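Local coordinates for SspB protein (Streptomyces clavuligerus, PDB 6JUF), which probably acts as a DNA-nicking nuclease in the Ssp phosphorothioation-sensing system that defends bacteria against phages, at residues F14-T19 with W63-K68; W115-S120 with S126-W131; A277-V282 with R298-T303. All blocks are in the same frame, centred on the assembly; numbering follows the deposited sequence.

Contact 1: F14-T19 with W63-K68; sequences FARHET and WSRAFK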
loop_
_atom_site.group_PDB
_atom_site.type_symbol
_atom_site.label_atom_id
_atom_site.label_comp_id
_atom_site.label_asym_id
_atom_site.label_seq_id
_atom_site.Cartn_x
_atom_site.Cartn_y
_atom_site.Cartn_z
ATOM N N PHE B 14 11.545 -10.844 19.837
ATOM C CA PHE B 14 11.433 -11.783 18.700
ATOM C C PHE B 14 9.995 -12.290 18.554
ATOM O O PHE B 14 9.354 -12.670 19.550
ATOM C CB PHE B 14 12.385 -12.995 18.915
ATOM C CG PHE B 14 13.829 -12.581 19.004
ATOM C CD1 PHE B 14 14.630 -12.515 17.838
ATOM C CD2 PHE B 14 14.373 -12.194 20.237
ATOM C CE1 PHE B 14 15.940 -12.052 17.940
ATOM C CE2 PHE B 14 15.692 -11.780 20.310
ATOM C CZ PHE B 14 16.456 -11.706 19.180
ATOM N N ALA B 15 9.500 -12.231 17.316
ATOM C CA ALA B 15 8.228 -12.853 16.883
ATOM C C ALA B 15 7.010 -12.255 17.580
ATOM O O ALA B 15 5.971 -12.873 17.585
ATOM C CB ALA B 15 8.277 -14.374 17.062
ATOM N N ARG B 16 7.120 -11.075 18.184
ATOM C CA ARG B 16 5.923 -10.492 18.858
ATOM C C ARG B 16 4.883 -10.010 17.833
ATOM O O ARG B 16 3.720 -9.729 18.208
ATOM C CB ARG B 16 6.345 -9.295 19.718
ATOM C CG ARG B 16 7.432 -9.609 20.730
ATOM C CD ARG B 16 6.905 -9.893 22.086
ATOM N NE ARG B 16 7.996 -10.090 23.068
ATOM C CZ ARG B 16 8.011 -9.512 24.272
ATOM N NH1 ARG B 16 7.001 -8.686 24.665
ATOM N NH2 ARG B 16 9.018 -9.737 25.118
ATOM N N HIS B 17 5.247 -9.918 16.539
ATOM C CA HIS B 17 4.302 -9.600 15.471
ATOM C C HIS B 17 3.511 -10.821 15.066
ATOM O O HIS B 17 2.577 -10.737 14.248
ATOM C CB HIS B 17 5.091 -9.118 14.240
ATOM C CG HIS B 17 6.351 -9.938 14.004
ATOM N ND1 HIS B 17 6.301 -11.208 13.500
ATOM C CD2 HIS B 17 7.697 -9.665 14.269
ATOM C CE1 HIS B 17 7.602 -11.689 13.432
ATOM N NE2 HIS B 17 8.415 -10.726 13.903
ATOM N N GLU B 18 3.870 -11.979 15.610
ATOM C CA GLU B 18 3.215 -13.295 15.288
ATOM C C GLU B 18 3.118 -13.566 13.810
ATOM O O GLU B 18 2.151 -14.181 13.328
ATOM C CB GLU B 18 1.809 -13.407 15.989
ATOM C CG GLU B 18 1.994 -13.358 17.501
ATOM C CD GLU B 18 0.700 -13.308 18.277
ATOM O OE1 GLU B 18 -0.002 -14.320 18.133
ATOM O OE2 GLU B 18 0.442 -12.381 19.079
ATOM N N THR B 19 4.163 -13.179 13.096
ATOM C CA THR B 19 4.302 -13.306 11.623
ATOM C C THR B 19 3.424 -12.374 10.818
ATOM O O THR B 19 3.394 -12.488 9.581
ATOM C CB THR B 19 4.180 -14.764 11.020
ATOM O OG1 THR B 19 2.815 -15.203 10.914
ATOM C CG2 THR B 19 4.988 -15.790 11.854
ATOM N N TRP B 63 4.190 -3.044 16.259
ATOM C CA TRP B 63 4.633 -2.343 15.043
ATOM C C TRP B 63 4.734 -0.861 15.333
ATOM O O TRP B 63 5.654 -0.189 14.859
ATOM C CB TRP B 63 3.802 -2.643 13.802
ATOM C CG TRP B 63 4.140 -3.962 13.218
ATOM C CD1 TRP B 63 3.294 -5.037 12.995
ATOM C CD2 TRP B 63 5.466 -4.373 12.720
ATOM N NE1 TRP B 63 4.012 -6.111 12.424
ATOM C CE2 TRP B 63 5.314 -5.755 12.228
ATOM C CE3 TRP B 63 6.719 -3.735 12.599
ATOM C CZ2 TRP B 63 6.393 -6.473 11.695
ATOM C CZ3 TRP B 63 7.791 -4.478 12.051
ATOM C CH2 TRP B 63 7.623 -5.798 11.619
ATOM N N SER B 64 3.782 -0.312 16.087
ATOM C CA SER B 64 3.903 1.135 16.434
ATOM C C SER B 64 5.179 1.429 17.238
ATOM O O SER B 64 5.843 2.423 16.933
ATOM C CB SER B 64 2.720 1.554 17.286
ATOM O OG SER B 64 1.645 1.794 16.405
ATOM N N ARG B 65 5.522 0.588 18.239
ATOM C CA ARG B 65 6.745 0.762 19.038
ATOM C C ARG B 65 7.975 0.592 18.121
ATOM O O ARG B 65 8.932 1.348 18.183
ATOM C CB ARG B 65 6.709 -0.281 20.150
ATOM C CG ARG B 65 7.617 -0.168 21.379
ATOM C CD ARG B 65 7.074 -1.161 22.426
ATOM N NE ARG B 65 7.351 -2.647 22.241
ATOM C CZ ARG B 65 6.493 -3.679 22.460
ATOM N NH1 ARG B 65 5.217 -3.468 22.813
ATOM N NH2 ARG B 65 6.871 -4.925 22.281
ATOM N N ALA B 66 7.906 -0.437 17.277
ATOM C CA ALA B 66 9.117 -0.833 16.457
ATOM C C ALA B 66 9.448 0.236 15.438
ATOM O O ALA B 66 10.603 0.487 15.092
ATOM C CB ALA B 66 8.831 -2.176 15.751
ATOM N N PHE B 67 8.409 0.878 14.924
ATOM C CA PHE B 67 8.628 1.967 13.917
ATOM C C PHE B 67 8.898 3.308 14.630
ATOM O O PHE B 67 9.026 4.340 13.965
ATOM C CB PHE B 67 7.436 2.110 12.931
ATOM C CG PHE B 67 7.460 1.080 11.827
ATOM C CD1 PHE B 67 8.505 1.075 10.892
ATOM C CD2 PHE B 67 6.471 0.117 11.744
ATOM C CE1 PHE B 67 8.519 0.126 9.876
ATOM C CE2 PHE B 67 6.491 -0.844 10.765
ATOM C CZ PHE B 67 7.522 -0.871 9.814
ATOM N N LYS B 68 9.027 3.292 15.952
ATOM C CA LYS B 68 9.348 4.513 16.732
ATOM C C LYS B 68 8.210 5.507 16.696
ATOM O O LYS B 68 8.408 6.742 16.786
ATOM C CB LYS B 68 10.708 5.144 16.337
ATOM C CG LYS B 68 11.876 4.164 16.194
ATOM C CD LYS B 68 12.174 3.290 17.388
ATOM C CE LYS B 68 13.626 2.783 17.430
ATOM N NZ LYS B 68 13.999 2.042 16.201
#
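CB of His-17 lies against the indole of Trp-63, near NE1, CE2 and CZ2. This CB of His-17 is 3.7 Å from NE1 of Trp-63 and 3.9 Å from its CZ2. The two rings lie nearly parallel, their planes 19° apart, yet they are slid so far past each other that the centroid of the imidazole is 5.8 Å from that of the six-membered indole ring; they barely overlap and do not form a full stack. The CB of Trp-63 does not aim at the loop, and its indole closes the distance by reaching out from the helix. The imidazole is turned with CG between its own backbone N and carbonyl carbon (chi1 41°), which folds it back over the loop: CA of Ala-15 sits 3.6 Å above the plane, toward the rim. In the ring plane, ND1 of His-17 accepts a bond from Thr-19 N at 2.9 Å and 142°. NE2 bonds to Asp-172 on helix 166-180, so both ring nitrogens are engaged, which should fix the rotation of the ring. NE1 of Trp-63 hydrogen-bonds Phe-20 O, one residue further along the same loop. At the exposed margin NH1 of Arg-16 comes within 4.5 Å of NH2 of Arg-65; any repulsion is probably eased by the salt bridge of Arg-65 to Glu-72. Residues 14-19 form an irregular loop containing a type I turn, closed by Glu-18 N to Ala-15 O at 3.0 Å. The loop thus packs beside the last turns of helix 57-66, which ends in a Schellman motif with Lys-68 at C-prime, and it carries Glu-18, a magnesium-binding residue whose ion is absent from this chain.

Contact 2: W115-S120 with S126-W131; sequences WWLLSS and SWAPSW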
loop_
_atom_site.group_PDB
_atom_site.type_symbol
_atom_site.label_atom_id
_atom_site.label_comp_id
_atom_site.label_asym_id
_atom_site.label_seq_id
_atom_site.Cartn_x
_atom_site.Cartn_y
_atom_site.Cartn_z
ATOM N N TRP B 115 14.053 2.938 7.800
ATOM C CA TRP B 115 15.174 3.480 8.558
ATOM C C TRP B 115 14.841 3.508 10.064
ATOM O O TRP B 115 15.644 3.091 10.910
ATOM C CB TRP B 115 15.480 4.891 8.026
ATOM C CG TRP B 115 16.621 5.551 8.803
ATOM C CD1 TRP B 115 16.524 6.594 9.745
ATOM C CD2 TRP B 115 18.055 5.174 8.778
ATOM N NE1 TRP B 115 17.747 6.911 10.245
ATOM C CE2 TRP B 115 18.733 6.103 9.685
ATOM C CE3 TRP B 115 18.818 4.244 8.041
ATOM C CZ2 TRP B 115 20.095 6.019 9.938
ATOM C CZ3 TRP B 115 20.189 4.191 8.317
ATOM C CH2 TRP B 115 20.795 5.064 9.261
ATOM N N TRP B 116 13.597 3.934 10.391
ATOM C CA TRP B 116 13.218 3.997 11.805
ATOM C C TRP B 116 13.118 2.653 12.463
ATOM O O TRP B 116 13.506 2.496 13.611
ATOM C CB TRP B 116 11.921 4.748 12.011
ATOM C CG TRP B 116 12.074 6.242 11.758
ATOM C CD1 TRP B 116 13.277 6.987 11.592
ATOM C CD2 TRP B 116 10.991 7.230 11.657
ATOM N NE1 TRP B 116 12.987 8.325 11.381
ATOM C CE2 TRP B 116 11.637 8.539 11.387
ATOM C CE3 TRP B 116 9.604 7.165 11.701
ATOM C CZ2 TRP B 116 10.879 9.722 11.229
ATOM C CZ3 TRP B 116 8.868 8.342 11.559
ATOM C CH2 TRP B 116 9.482 9.602 11.284
ATOM N N LEU B 117 12.720 1.639 11.675
ATOM C CA LEU B 117 12.586 0.277 12.211
ATOM C C LEU B 117 13.997 -0.249 12.642
ATOM O O LEU B 117 14.140 -0.891 13.654
ATOM C CB LEU B 117 11.977 -0.667 11.167
ATOM C CG LEU B 117 11.823 -2.144 11.577
ATOM C CD1 LEU B 117 10.946 -2.333 12.868
ATOM C CD2 LEU B 117 11.248 -2.963 10.442
ATOM N N LEU B 118 14.991 0.074 11.834
ATOM C CA LEU B 118 16.375 -0.406 12.040
ATOM C C LEU B 118 17.127 0.464 13.052
ATOM O O LEU B 118 18.154 0.092 13.597
ATOM C CB LEU B 118 17.115 -0.456 10.699
ATOM C CG LEU B 118 16.656 -1.480 9.676
ATOM C CD1 LEU B 118 17.373 -1.224 8.369
ATOM C CD2 LEU B 118 16.873 -2.916 10.178
ATOM N N SER B 119 16.571 1.649 13.298
ATOM C CA SER B 119 17.295 2.702 14.045
ATOM C C SER B 119 17.644 2.320 15.479
ATOM O O SER B 119 16.841 1.703 16.152
ATOM C CB SER B 119 16.460 3.999 14.063
ATOM O OG SER B 119 17.150 5.049 14.680
ATOM N N SER B 120 18.839 2.725 15.920
ATOM C CA SER B 120 19.255 2.495 17.292
ATOM C C SER B 120 20.159 3.664 17.675
ATOM O O SER B 120 21.021 4.102 16.896
ATOM C CB SER B 120 20.019 1.183 17.376
ATOM O OG SER B 120 20.435 0.954 18.685
ATOM N N SER B 126 16.720 -0.540 18.802
ATOM C CA SER B 126 15.753 -1.159 17.875
ATOM C C SER B 126 14.962 -2.287 18.564
ATOM O O SER B 126 15.476 -3.019 19.391
ATOM C CB SER B 126 16.530 -1.727 16.701
ATOM O OG SER B 126 15.651 -2.393 15.768
ATOM N N TRP B 127 13.700 -2.382 18.170
ATOM C CA TRP B 127 12.782 -3.470 18.557
ATOM C C TRP B 127 12.825 -4.601 17.606
ATOM O O TRP B 127 12.043 -5.539 17.779
ATOM C CB TRP B 127 11.333 -2.956 18.713
ATOM C CG TRP B 127 11.217 -1.994 19.839
ATOM C CD1 TRP B 127 11.185 -0.577 19.795
ATOM C CD2 TRP B 127 11.213 -2.335 21.251
ATOM N NE1 TRP B 127 11.175 -0.066 21.071
ATOM C CE2 TRP B 127 11.191 -1.077 21.980
ATOM C CE3 TRP B 127 11.284 -3.536 21.965
ATOM C CZ2 TRP B 127 11.195 -1.035 23.337
ATOM C CZ3 TRP B 127 11.281 -3.464 23.349
ATOM C CH2 TRP B 127 11.246 -2.246 24.010
ATOM N N ALA B 128 13.688 -4.572 16.604
ATOM C CA ALA B 128 13.685 -5.638 15.580
ATOM C C ALA B 128 15.042 -6.295 15.377
ATOM O O ALA B 128 15.673 -6.109 14.320
ATOM C CB ALA B 128 13.098 -5.101 14.247
ATOM N N PRO B 129 15.532 -7.021 16.397
ATOM C CA PRO B 129 16.915 -7.561 16.259
ATOM C C PRO B 129 17.130 -8.401 15.012
ATOM O O PRO B 129 18.212 -8.385 14.431
ATOM C CB PRO B 129 17.114 -8.355 17.565
ATOM C CG PRO B 129 15.691 -8.512 18.162
ATOM C CD PRO B 129 14.971 -7.233 17.757
ATOM N N SER B 130 16.129 -9.186 14.639
ATOM C CA SER B 130 16.266 -10.071 13.453
ATOM C C SER B 130 16.482 -9.269 12.194
ATOM O O SER B 130 17.306 -9.634 11.326
ATOM C CB SER B 130 15.110 -11.059 13.302
ATOM O OG SER B 130 15.196 -12.034 14.324
ATOM N N TRP B 131 15.735 -8.174 12.092
ATOM C CA TRP B 131 15.947 -7.239 10.955
ATOM C C TRP B 131 17.314 -6.608 10.982
ATOM O O TRP B 131 17.975 -6.476 9.931
ATOM C CB TRP B 131 14.915 -6.101 11.026
ATOM C CG TRP B 131 13.553 -6.453 10.411
ATOM C CD1 TRP B 131 13.026 -5.902 9.270
ATOM C CD2 TRP B 131 12.508 -7.340 10.950
ATOM N NE1 TRP B 131 11.735 -6.364 9.037
ATOM C CE2 TRP B 131 11.388 -7.268 10.022
ATOM C CE3 TRP B 131 12.388 -8.163 12.097
ATOM C CZ2 TRP B 131 10.211 -8.005 10.219
ATOM C CZ3 TRP B 131 11.228 -8.911 12.275
ATOM C CH2 TRP B 131 10.167 -8.862 11.360
HETATM O O HOH W 1 12.789 -0.577 16.041
#
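The forked end of Leu-117 wedges between Ala-128 and Trp-131. With CG anti to the backbone N (chi1 178°), the fork leans across from the helix. One prong, CD1, butts against CB of Ala-128 at 3.8 Å. The other, CD2, settles over a face of the Trp-131 indole, 3.9 Å from the centroid of the five-membered ring and 26° off its normal, a CH-pi contact whose nearest ring atom is CD1 of Trp-131 at 3.6 Å. Leu-118 fills the adjoining hollow: CD2 reaches back, against the direction of its own CB, to touch CB of Trp-131 at 3.8 Å. The two leucines therefore press on different parts of the tryptophan, one on the flat ring and one at the base of the side chain. Next to this apolar seam Ser-126 closes the chain turn with a hydroxyl used twice. OG donates to Leu-117 O at 3.0 Å, lying in the carbonyl plane, and accepts from Ala-128 N at 3.0 Å and 162°, an ST turn that shapes the backbone just ahead of helix 129-137. A bridging water donates to the same Leu-117 O and accepts from Trp-127 N at 2.9 Å; the carbonyl thus has two donors, the Ser-126 hydroxyl and the water. Ala-128, at the N-cap position, presents its methyl to CD1 of Leu-117. The short connection thus packs the end of helix 107-118 against the start of helix 129-137. Around it, Leu-117 also packs on Trp-63 and Ala-66 of helix 57-66, Trp-131 lies against Cys-175, Ile-176 and Met-179 of helix 166-180, and Leu-118 touches Ala-267 of helix 264-268.

Contact 3: A277-V282 with R298-T303; sequences AALEKV and RSLTFT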
loop_
_atom_site.group_PDB
_atom_site.type_symbol
_atom_site.label_atom_id
_atom_site.label_comp_id
_atom_site.label_asym_id
_atom_site.label_seq_id
_atom_site.Cartn_x
_atom_site.Cartn_y
_atom_site.Cartn_z
ATOM N N ALA B 277 26.429 10.958 -4.246
ATOM C CA ALA B 277 25.631 11.774 -5.184
ATOM C C ALA B 277 24.457 12.448 -4.481
ATOM O O ALA B 277 24.148 13.630 -4.753
ATOM C CB ALA B 277 25.155 10.968 -6.370
ATOM N N ALA B 278 23.823 11.751 -3.552
ATOM C CA ALA B 278 22.718 12.345 -2.782
ATOM C C ALA B 278 23.234 13.466 -1.887
ATOM O O ALA B 278 22.595 14.527 -1.789
ATOM C CB ALA B 278 22.019 11.289 -1.944
ATOM N N LEU B 279 24.384 13.248 -1.227
ATOM C CA LEU B 279 24.888 14.248 -0.296
ATOM C C LEU B 279 25.350 15.498 -1.074
ATOM O O LEU B 279 25.280 16.613 -0.575
ATOM C CB LEU B 279 26.027 13.662 0.547
ATOM C CG LEU B 279 25.653 12.557 1.531
ATOM C CD1 LEU B 279 26.908 11.962 2.160
ATOM C CD2 LEU B 279 24.648 13.030 2.564
ATOM N N GLU B 280 25.797 15.283 -2.298
ATOM C CA GLU B 280 26.246 16.458 -3.089
ATOM C C GLU B 280 25.070 17.343 -3.416
ATOM O O GLU B 280 25.142 18.572 -3.362
ATOM C CB GLU B 280 26.917 15.988 -4.369
ATOM C CG GLU B 280 28.277 15.371 -4.029
ATOM C CD GLU B 280 29.199 15.175 -5.198
ATOM O OE1 GLU B 280 30.406 15.254 -4.953
ATOM O OE2 GLU B 280 28.755 14.967 -6.348
ATOM N N LYS B 281 23.972 16.706 -3.845
ATOM C CA LYS B 281 22.756 17.443 -4.167
ATOM C C LYS B 281 22.225 18.205 -2.976
ATOM O O LYS B 281 21.893 19.376 -3.069
ATOM C CB LYS B 281 21.710 16.466 -4.736
ATOM C CG LYS B 281 20.535 17.161 -5.381
ATOM C CD LYS B 281 19.710 16.085 -6.039
ATOM C CE LYS B 281 18.233 16.435 -6.096
ATOM N NZ LYS B 281 17.612 15.267 -6.803
ATOM N N VAL B 282 22.276 17.582 -1.806
ATOM C CA VAL B 282 21.739 18.203 -0.602
ATOM C C VAL B 282 22.672 19.262 -0.054
ATOM O O VAL B 282 22.222 20.326 0.328
ATOM C CB VAL B 282 21.337 17.126 0.417
ATOM C CG1 VAL B 282 20.803 17.746 1.704
ATOM C CG2 VAL B 282 20.241 16.253 -0.170
ATOM N N ARG B 298 36.705 10.703 1.221
ATOM C CA ARG B 298 35.750 11.774 1.370
ATOM C C ARG B 298 34.966 11.607 2.646
ATOM O O ARG B 298 34.658 10.501 3.060
ATOM C CB ARG B 298 34.771 11.825 0.176
ATOM C CG ARG B 298 35.424 12.290 -1.111
ATOM C CD ARG B 298 34.658 13.397 -1.825
ATOM N NE ARG B 298 33.573 12.842 -2.607
ATOM C CZ ARG B 298 32.652 13.533 -3.293
ATOM N NH1 ARG B 298 32.627 14.876 -3.329
ATOM N NH2 ARG B 298 31.721 12.860 -3.944
ATOM N N SER B 299 34.603 12.732 3.225
ATOM C CA SER B 299 33.731 12.786 4.369
ATOM C C SER B 299 32.637 13.815 4.161
ATOM O O SER B 299 32.797 14.845 3.431
ATOM C CB SER B 299 34.478 13.144 5.651
ATOM O OG SER B 299 35.397 12.108 5.976
ATOM N N LEU B 300 31.528 13.545 4.836
ATOM C CA LEU B 300 30.491 14.565 5.031
ATOM C C LEU B 300 30.800 15.374 6.283
ATOM O O LEU B 300 31.009 14.812 7.378
ATOM C CB LEU B 300 29.137 13.879 5.180
ATOM C CG LEU B 300 27.925 14.704 5.671
ATOM C CD1 LEU B 300 27.512 15.709 4.599
ATOM C CD2 LEU B 300 26.766 13.749 6.028
ATOM N N THR B 301 30.882 16.704 6.133
ATOM C CA THR B 301 31.100 17.565 7.266
ATOM C C THR B 301 29.837 18.346 7.594
ATOM O O THR B 301 29.032 18.666 6.686
ATOM C CB THR B 301 32.282 18.510 7.044
ATOM O OG1 THR B 301 31.945 19.495 6.051
ATOM C CG2 THR B 301 33.528 17.677 6.665
ATOM N N PHE B 302 29.679 18.677 8.867
ATOM C CA PHE B 302 28.569 19.508 9.318
ATOM C C PHE B 302 29.054 20.521 10.380
ATOM O O PHE B 302 29.801 20.128 11.297
ATOM C CB PHE B 302 27.388 18.617 9.868
ATOM C CG PHE B 302 27.863 17.347 10.602
ATOM C CD1 PHE B 302 28.117 16.167 9.863
ATOM C CD2 PHE B 302 28.077 17.334 11.986
ATOM C CE1 PHE B 302 28.591 15.039 10.523
ATOM C CE2 PHE B 302 28.548 16.172 12.616
ATOM C CZ PHE B 302 28.791 15.035 11.880
ATOM N N THR B 303 28.664 21.799 10.224
ATOM C CA THR B 303 29.253 22.905 11.045
ATOM C C THR B 303 28.464 23.068 12.341
ATOM O O THR B 303 28.782 23.935 13.177
ATOM C CB THR B 303 29.214 24.237 10.286
ATOM O OG1 THR B 303 27.849 24.534 9.882
ATOM C CG2 THR B 303 30.144 24.231 9.078
#
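Glu-280 and Arg-298 form a salt bridge at the partly exposed margin of what is, by its order of helices and strands, a winged-helix-like unit: helix 272-285 leads into the hairpin of strands 289-293 and 298-302, and strand 250-253 pairs with the latter. The arginine presents both terminal nitrogens to a single oxygen. NH1 of Arg-298 reaches OE1 of Glu-280 at 2.8 Å, nearly in line with its C-O bond, while NH2 reaches the same OE1 at 2.9 Å from well above the carboxylate plane, 62° out of it. For the guanidinium, OE1 lies exactly in its plane, at the edge. The two flat groups therefore stand almost perpendicular, 83° apart, and share one oxygen instead of pairing two with two. In the arginine chain, bends at chi2 and chi3 (chi3 -82°) bring the guanidinium to the carboxylate, whereas Glu-280 is extended beyond CG. Both charged side chains also touch Leu-291, so the bridge links the helix to the central strand, with Leu-291 of the adjacent strand 289-293 beside it. Inward, Leu-279 and Leu-300 both point their CB atoms across the gap between helix and sheet. Their side chains cross at about a right angle, and the closest approach is between methyls: CD2 of Leu-279 lies 4.1 Å from CD2 of Leu-300.

Contacts 1 and 2 belong to one helical core, their centres 10 Å apart. Lys-68 just past helix 57-66 reaches into contact 2, where its NZ probably hydrogen-bonds Trp-116 O at 2.7 Å and Ser-119 O at 2.9 Å. Phe-14 CZ packs on Pro-129 CG at 3.4 Å, and the rings of His-17 and Trp-131 meet, joining contact 2 to the loop that carries Glu-18; the side chain of Trp-131 is about 11 Å from that of Glu-18. Contact 3 stands apart, its centre 25 Å from that of contact 2 and 33 Å from that of contact 1, with nearest atoms about 11 and 20 Å away; contacts 1 and 3 lie on opposite sides of the chain's centre.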